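Local coordinates for virulence protein vsdE (Salmonella enterica, PDB 5LQ6), which acts as a Salmonella virulence effector, a cysteine hydrolase that suppresses host immune responses, at residues Gln13-Ile16 against Ser17-Asn20; Ile24-Asn27 against Asp28-Glu31. The protein carries 4 engineered substitutions. All blocks are in the same frame, centred on the assembly; numbering follows the deposited sequence.

Contact 1: residues Gln13-Ile16 against Ser17-Asn20; sequences QDII and SRIN
Arg18 folds back over Asp14 and Ile15 on helix 12-19, a side-chain contact within one helix at spacings of three and four residues. The arginine lies along the backbone of the preceding turn. Its CB and CG pass Asp14 O, with CG 3.3 Å from Asp14 O. The chain bends about CG-CD (chi3 -68°), which keeps the guanidinium over the helix instead of letting it extend. Asp14 O then sits over the centre of the guanidinium face, with Arg18 CZ 3.5 Å from Asp14 O. The partly negative carbonyl facing the cation is probably favourable. NE bonds to the backbone oxygen of Ile114, in helix 108-116. At the tip, NH1 packs 3.5 Å from Asp14 CB, and NH2 packs 3.6 Å from Ile15 CG1. The charged ends of Asp14 and Arg18 do not touch. A water at the guanidinium edge accepts from NH1 and donates to Asp14 OD2.

The same carbonyl has two protein donors. Arg18 N gives the regular helical bond to Asp14 O at 3.0 Å. Ser17 OG donates to Asp14 O at 2.9 Å, on the same face of the carbonyl plane. With OG between its backbone N and carbonyl carbon (chi1 60°), Ser17 can reach back to the turn before. A second water donates to both Ser17 OG and Asp14 OD1.

Ile15 and Ile19 both face inward, packing on Leu39 and Ile114. Ile16 O also has two donors, approaching from opposite faces of its plane. Asn20 N donates to Ile16 O at 3.2 Å. Asn20 ND2 adds a shorter bond of 2.9 Å to Ile16 O, also bent, with an N-H...O angle of 137°.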
ATOM      1  N   GLN A  13     -11.995 -14.762  -5.244  1.00 30.39           N
ATOM      2  CA  GLN A  13     -11.888 -16.030  -5.945  1.00 31.75           C
ATOM      3  C   GLN A  13     -10.974 -15.942  -7.146  1.00 29.78           C
ATOM      4  O   GLN A  13     -10.298 -16.925  -7.455  1.00 27.04           O
ATOM      5  CB  GLN A  13     -13.244 -16.596  -6.328  1.00 36.76           C
ATOM      6  CG  GLN A  13     -14.038 -15.840  -7.361  1.00 45.65           C
ATOM      7  CD  GLN A  13     -15.415 -16.485  -7.586  1.00 54.51           C
ATOM      8  OE1 GLN A  13     -15.930 -17.220  -6.718  1.00 61.80           O
ATOM      9  NE2 GLN A  13     -16.010 -16.221  -8.754  1.00 55.43           N
ATOM     10  N   ASP A  14     -10.940 -14.789  -7.819  1.00 24.19           N
ATOM     11  CA  ASP A  14      -9.918 -14.560  -8.873  1.00 24.07           C
ATOM     12  C   ASP A  14      -8.484 -14.563  -8.367  1.00 20.35           C
ATOM     13  O   ASP A  14      -7.570 -15.026  -9.044  1.00 19.06           O
ATOM     14  CB  ASP A  14     -10.221 -13.270  -9.635  1.00 28.21           C
ATOM     15  CG  ASP A  14     -11.468 -13.373 -10.533  1.00 35.44           C
ATOM     16  OD1 ASP A  14     -12.001 -14.475 -10.737  1.00 38.76           O
ATOM     17  OD2 ASP A  14     -11.909 -12.326 -11.046  1.00 43.49           O
ATOM     18  N   ILE A  15      -8.267 -14.066  -7.155  1.00 18.26           N
ATOM     19  CA  ILE A  15      -6.954 -14.179  -6.489  1.00 17.88           C
ATOM     20  C   ILE A  15      -6.563 -15.644  -6.307  1.00 18.45           C
ATOM     21  O   ILE A  15      -5.444 -16.071  -6.556  1.00 17.61           O
ATOM     22  CB  ILE A  15      -6.928 -13.427  -5.120  1.00 17.35           C
ATOM     23  CG1 ILE A  15      -7.239 -11.945  -5.357  1.00 18.33           C
ATOM     24  CG2 ILE A  15      -5.642 -13.667  -4.386  1.00 17.85           C
ATOM     25  CD1 ILE A  15      -7.380 -11.155  -4.065  1.00 19.65           C
ATOM     26  N   ILE A  16      -7.526 -16.418  -5.824  1.00 20.71           N
ATOM     27  CA  ILE A  16      -7.297 -17.838  -5.580  1.00 20.78           C
ATOM     28  C   ILE A  16      -6.959 -18.570  -6.871  1.00 17.28           C
ATOM     29  O   ILE A  16      -6.008 -19.354  -6.891  1.00 18.44           O
ATOM     30  CB  ILE A  16      -8.548 -18.429  -4.899  1.00 23.30           C
ATOM     31  CG1 ILE A  16      -8.500 -18.035  -3.398  1.00 27.08           C
ATOM     32  CG2 ILE A  16      -8.580 -19.947  -5.065  1.00 25.27           C
ATOM     33  CD1 ILE A  16      -9.848 -18.162  -2.712  1.00 29.33           C
ATOM     34  N   SER A  17      -7.629 -18.229  -7.938  1.00 18.60           N
ATOM     35  CA  SER A  17      -7.347 -18.869  -9.220  1.00 17.90           C
ATOM     36  C   SER A  17      -5.938 -18.505  -9.697  1.00 16.88           C
ATOM     37  O   SER A  17      -5.170 -19.347 -10.136  1.00 16.85           O
ATOM     38  CB  SER A  17      -8.406 -18.590 -10.262  1.00 22.00           C
ATOM     39  OG  SER A  17      -8.578 -17.250 -10.573  1.00 32.70           O
ATOM     40  N   ARG A  18      -5.597 -17.225  -9.589  1.00 15.45           N
ATOM     41  CA  ARG A  18      -4.250 -16.797 -10.061  1.00 13.91           C
ATOM     42  C   ARG A  18      -3.123 -17.392  -9.269  1.00 16.35           C
ATOM     43  O   ARG A  18      -2.139 -17.863  -9.823  1.00 17.09           O
ATOM     44  CB  ARG A  18      -4.182 -15.271 -10.071  1.00 13.86           C
ATOM     45  CG  ARG A  18      -5.034 -14.612 -11.130  1.00 14.20           C
ATOM     46  CD  ARG A  18      -4.815 -13.109 -11.254  1.00 14.29           C
ATOM     47  NE  ARG A  18      -5.308 -12.404 -10.066  1.00 16.17           N
ATOM     48  CZ  ARG A  18      -6.473 -11.797  -9.973  1.00 16.82           C
ATOM     49  NH1 ARG A  18      -7.326 -11.806 -10.979  1.00 18.02           N
ATOM     50  NH2 ARG A  18      -6.799 -11.150  -8.832  1.00 17.24           N
ATOM     51  N   ILE A  19      -3.264 -17.390  -7.941  1.00 15.64           N
ATOM     52  CA  ILE A  19      -2.216 -17.846  -7.064  1.00 16.58           C
ATOM     53  C   ILE A  19      -1.943 -19.355  -7.189  1.00 17.91           C
ATOM     54  O   ILE A  19      -0.835 -19.840  -6.973  1.00 21.21           O
ATOM     55  CB  ILE A  19      -2.543 -17.369  -5.618  1.00 22.21           C
ATOM     56  CG1 ILE A  19      -1.299 -17.051  -4.842  1.00 24.43           C
ATOM     57  CG2 ILE A  19      -3.521 -18.318  -4.907  1.00 21.83           C
ATOM     58  CD1 ILE A  19      -1.651 -16.470  -3.489  1.00 26.46           C
ATOM     59  N   ASN A  20      -2.961 -20.117  -7.606  1.00 16.44           N
ATOM     60  CA  ASN A  20      -2.794 -21.547  -7.788  1.00 16.63           C
ATOM     61  C   ASN A  20      -2.537 -21.984  -9.228  1.00 17.71           C
ATOM     62  O   ASN A  20      -2.428 -23.170  -9.520  1.00 18.89           O
ATOM     63  CB  ASN A  20      -4.077 -22.259  -7.295  1.00 17.33           C
ATOM     64  CG  ASN A  20      -4.197 -22.254  -5.803  1.00 17.87           C
ATOM     65  OD1 ASN A  20      -3.359 -22.821  -5.171  1.00 21.83           O
ATOM     66  ND2 ASN A  20      -5.187 -21.569  -5.249  1.00 19.20           N
TER
HETATM   67  O   HOH W   1      -9.685 -10.025 -11.059  1.00 37.08           O
HETATM   68  O   HOH W   2     -11.513 -17.093 -10.893  1.00 38.84           O

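Contact 2: residues Ile24-Asn27 against Asp28-Glu31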
ATOM      1  N   ILE A  24       2.741 -20.072 -14.891  1.00 18.53           N
ATOM      2  CA  ILE A  24       3.661 -19.197 -14.193  1.00 19.66           C
ATOM      3  C   ILE A  24       5.078 -19.540 -14.607  1.00 20.61           C
ATOM      4  O   ILE A  24       5.442 -20.687 -14.622  1.00 21.55           O
ATOM      5  CB  ILE A  24       3.423 -19.268 -12.651  1.00 21.75           C
ATOM      6  CG1 ILE A  24       2.007 -18.732 -12.304  1.00 24.07           C
ATOM      7  CG2 ILE A  24       4.458 -18.419 -11.929  1.00 22.98           C
ATOM      8  CD1 ILE A  24       1.624 -18.865 -10.839  1.00 29.80           C
ATOM      9  N   ASN A  25       5.850 -18.516 -14.973  1.00 20.13           N
ATOM     10  CA  ASN A  25       7.265 -18.698 -15.259  1.00 22.46           C
ATOM     11  C   ASN A  25       7.921 -19.263 -13.993  1.00 24.62           C
ATOM     12  O   ASN A  25       7.732 -18.698 -12.934  1.00 22.13           O
ATOM     13  CB  ASN A  25       7.852 -17.348 -15.655  1.00 21.34           C
ATOM     14  CG  ASN A  25       9.263 -17.451 -16.166  1.00 22.42           C
ATOM     15  OD1 ASN A  25      10.132 -17.990 -15.476  1.00 26.09           O
ATOM     16  ND2 ASN A  25       9.534 -16.886 -17.319  1.00 22.83           N
ATOM     17  N   ASN A  26       8.661 -20.362 -14.093  1.00 25.34           N
ATOM     18  CA  ASN A  26       9.297 -20.967 -12.916  0.57 30.03           C
ATOM     19  C   ASN A  26      10.258 -20.020 -12.196  1.00 30.20           C
ATOM     20  O   ASN A  26      10.527 -20.193 -11.020  1.00 32.70           O
ATOM     21  CB  ASN A  26      10.031 -22.249 -13.287  0.57 32.11           C
ATOM     22  CG  ASN A  26      10.453 -23.048 -12.062  0.57 35.19           C
ATOM     23  OD1 ASN A  26      11.566 -22.894 -11.561  0.57 38.48           O
ATOM     24  ND2 ASN A  26       9.548 -23.858 -11.547  0.57 36.92           N
ATOM     25  N   ASN A  27      10.775 -19.010 -12.891  1.00 27.85           N
ATOM     26  CA  ASN A  27      11.568 -17.953 -12.201  1.00 29.24           C
ATOM     27  C   ASN A  27      10.737 -17.175 -11.155  1.00 32.69           C
ATOM     28  O   ASN A  27      11.287 -16.521 -10.260  1.00 34.39           O
ATOM     29  CB  ASN A  27      12.203 -16.950 -13.169  1.00 32.49           C
ATOM     30  CG  ASN A  27      13.225 -17.592 -14.126  1.00 35.94           C
ATOM     31  OD1 ASN A  27      13.846 -18.603 -13.812  1.00 36.77           O
ATOM     32  ND2 ASN A  27      13.362 -17.009 -15.324  1.00 38.75           N
ATOM     33  N   ASP A  28       9.416 -17.252 -11.279  1.00 28.18           N
ATOM     34  CA  ASP A  28       8.490 -16.593 -10.351  1.00 29.02           C
ATOM     35  C   ASP A  28       7.862 -17.541  -9.331  1.00 32.32           C
ATOM     36  O   ASP A  28       7.155 -17.069  -8.420  1.00 28.15           O
ATOM     37  CB  ASP A  28       7.361 -15.949 -11.119  1.00 28.38           C
ATOM     38  CG  ASP A  28       7.826 -14.854 -12.036  1.00 30.92           C
ATOM     39  OD1 ASP A  28       8.917 -14.281 -11.843  1.00 31.32           O
ATOM     40  OD2 ASP A  28       7.085 -14.547 -12.968  1.00 33.43           O
ATOM     41  N   SER A  29       8.123 -18.838  -9.472  1.00 33.19           N
ATOM     42  CA  SER A  29       7.507 -19.890  -8.670  1.00 38.24           C
ATOM     43  C   SER A  29       7.699 -19.726  -7.166  1.00 38.51           C
ATOM     44  O   SER A  29       6.731 -19.832  -6.396  1.00 38.41           O
ATOM     45  CB  SER A  29       8.049 -21.261  -9.099  1.00 42.62           C
ATOM     46  OG  SER A  29       7.321 -22.288  -8.449  1.00 51.61           O
ATOM     47  N   ASN A  30       8.930 -19.440  -6.745  1.00 39.51           N
ATOM     48  CA  ASN A  30       9.197 -19.410  -5.317  1.00 45.66           C
ATOM     49  C   ASN A  30       8.496 -18.222  -4.697  1.00 41.42           C
ATOM     50  O   ASN A  30       7.875 -18.347  -3.648  1.00 40.71           O
ATOM     51  CB  ASN A  30      10.697 -19.406  -5.039  1.00 52.90           C
ATOM     52  CG  ASN A  30      11.356 -20.735  -5.404  1.00 61.10           C
ATOM     53  OD1 ASN A  30      10.706 -21.795  -5.436  1.00 59.96           O
ATOM     54  ND2 ASN A  30      12.656 -20.687  -5.684  1.00 67.83           N
ATOM     55  N   GLU A  31       8.579 -17.083  -5.382  1.00 36.65           N
ATOM     56  CA  GLU A  31       7.875 -15.883  -5.002  1.00 34.82           C
ATOM     57  C   GLU A  31       6.365 -16.075  -4.859  1.00 30.54           C
ATOM     58  O   GLU A  31       5.760 -15.631  -3.884  1.00 27.52           O
ATOM     59  CB  GLU A  31       8.150 -14.828  -6.051  1.00 40.08           C
ATOM     60  CG  GLU A  31       7.653 -13.459  -5.689  1.00 45.10           C
ATOM     61  CD  GLU A  31       8.530 -12.336  -6.227  1.00 50.78           C
ATOM     62  OE1 GLU A  31       9.597 -12.589  -6.860  1.00 49.76           O
ATOM     63  OE2 GLU A  31       8.107 -11.181  -6.029  1.00 51.07           O
TER
HETATM   64  O   HOH W   3       5.192 -15.692 -14.521  1.00 20.10           O
HETATM   65  O   HOH W   4      11.356 -19.355  -8.599  1.00 38.55           O
HETATM   66  O   HOH W   5      10.697 -16.531  -7.546  1.00 36.10           O
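An Asx turn and two overlapping backbone turns lead into helix 29-38, with Asn25 and Asn26 meeting Asp28 and Ser29. Asn25 carries the Asx turn. Its CG is anti to its own backbone N (chi1 -172°), and OD1 accepts from Asn27 N at 2.9 Å, in the plane of the side-chain carbonyl. The backbone oxygen of the same residue takes Asp28 N, 2.8 Å from Asn25 O. One residue on, Ser29 N bonds to Asn26 O at 3.2 Å, from well above the carbonyl plane.

Asp28 CB rests 3.9 Å from Ile24 CG2, the methyl on the beta branch of the isoleucine. Asp28 OD2 meets a water, which donates to it and accepts from Asn25 N. The side chain of Asp28 also touches Ile110 on helix 108-116.

Two further waters bridge residues four apart. One donates to Asn26 O and accepts from Asn30 N, its oxygen 3.1 Å from Asn30 N. The other links Asn27 O to Glu31 N in the same way. Asn26 O and Asn30 N lie 4.6 Å apart, too far for a direct helical bond. These carbonyls and amides are therefore satisfied through solvent.

How the contacts relate
Contact 1 lies along helix 12-19; contact 2 joins the loop after it to helix 29-38, the next helix in the chain. Their centres lie 15 Å apart. They touch directly by packing, with Arg18 O 4.0 Å from Ile24 CD1. Helix 108-116 is a shared partner, through Ile114 for contact 1 and Ile110 for contact 2. Lys36 of helix 29-38 also makes a weak hydrogen bond to Asn20. Both contacts are peripheral, with centres about 20 Å and 23 Å from the chain centre. Neither includes Cys76, His165 or Asp185, which have the geometry of a Cys-His-Asp triad and probably form the hydrolase site.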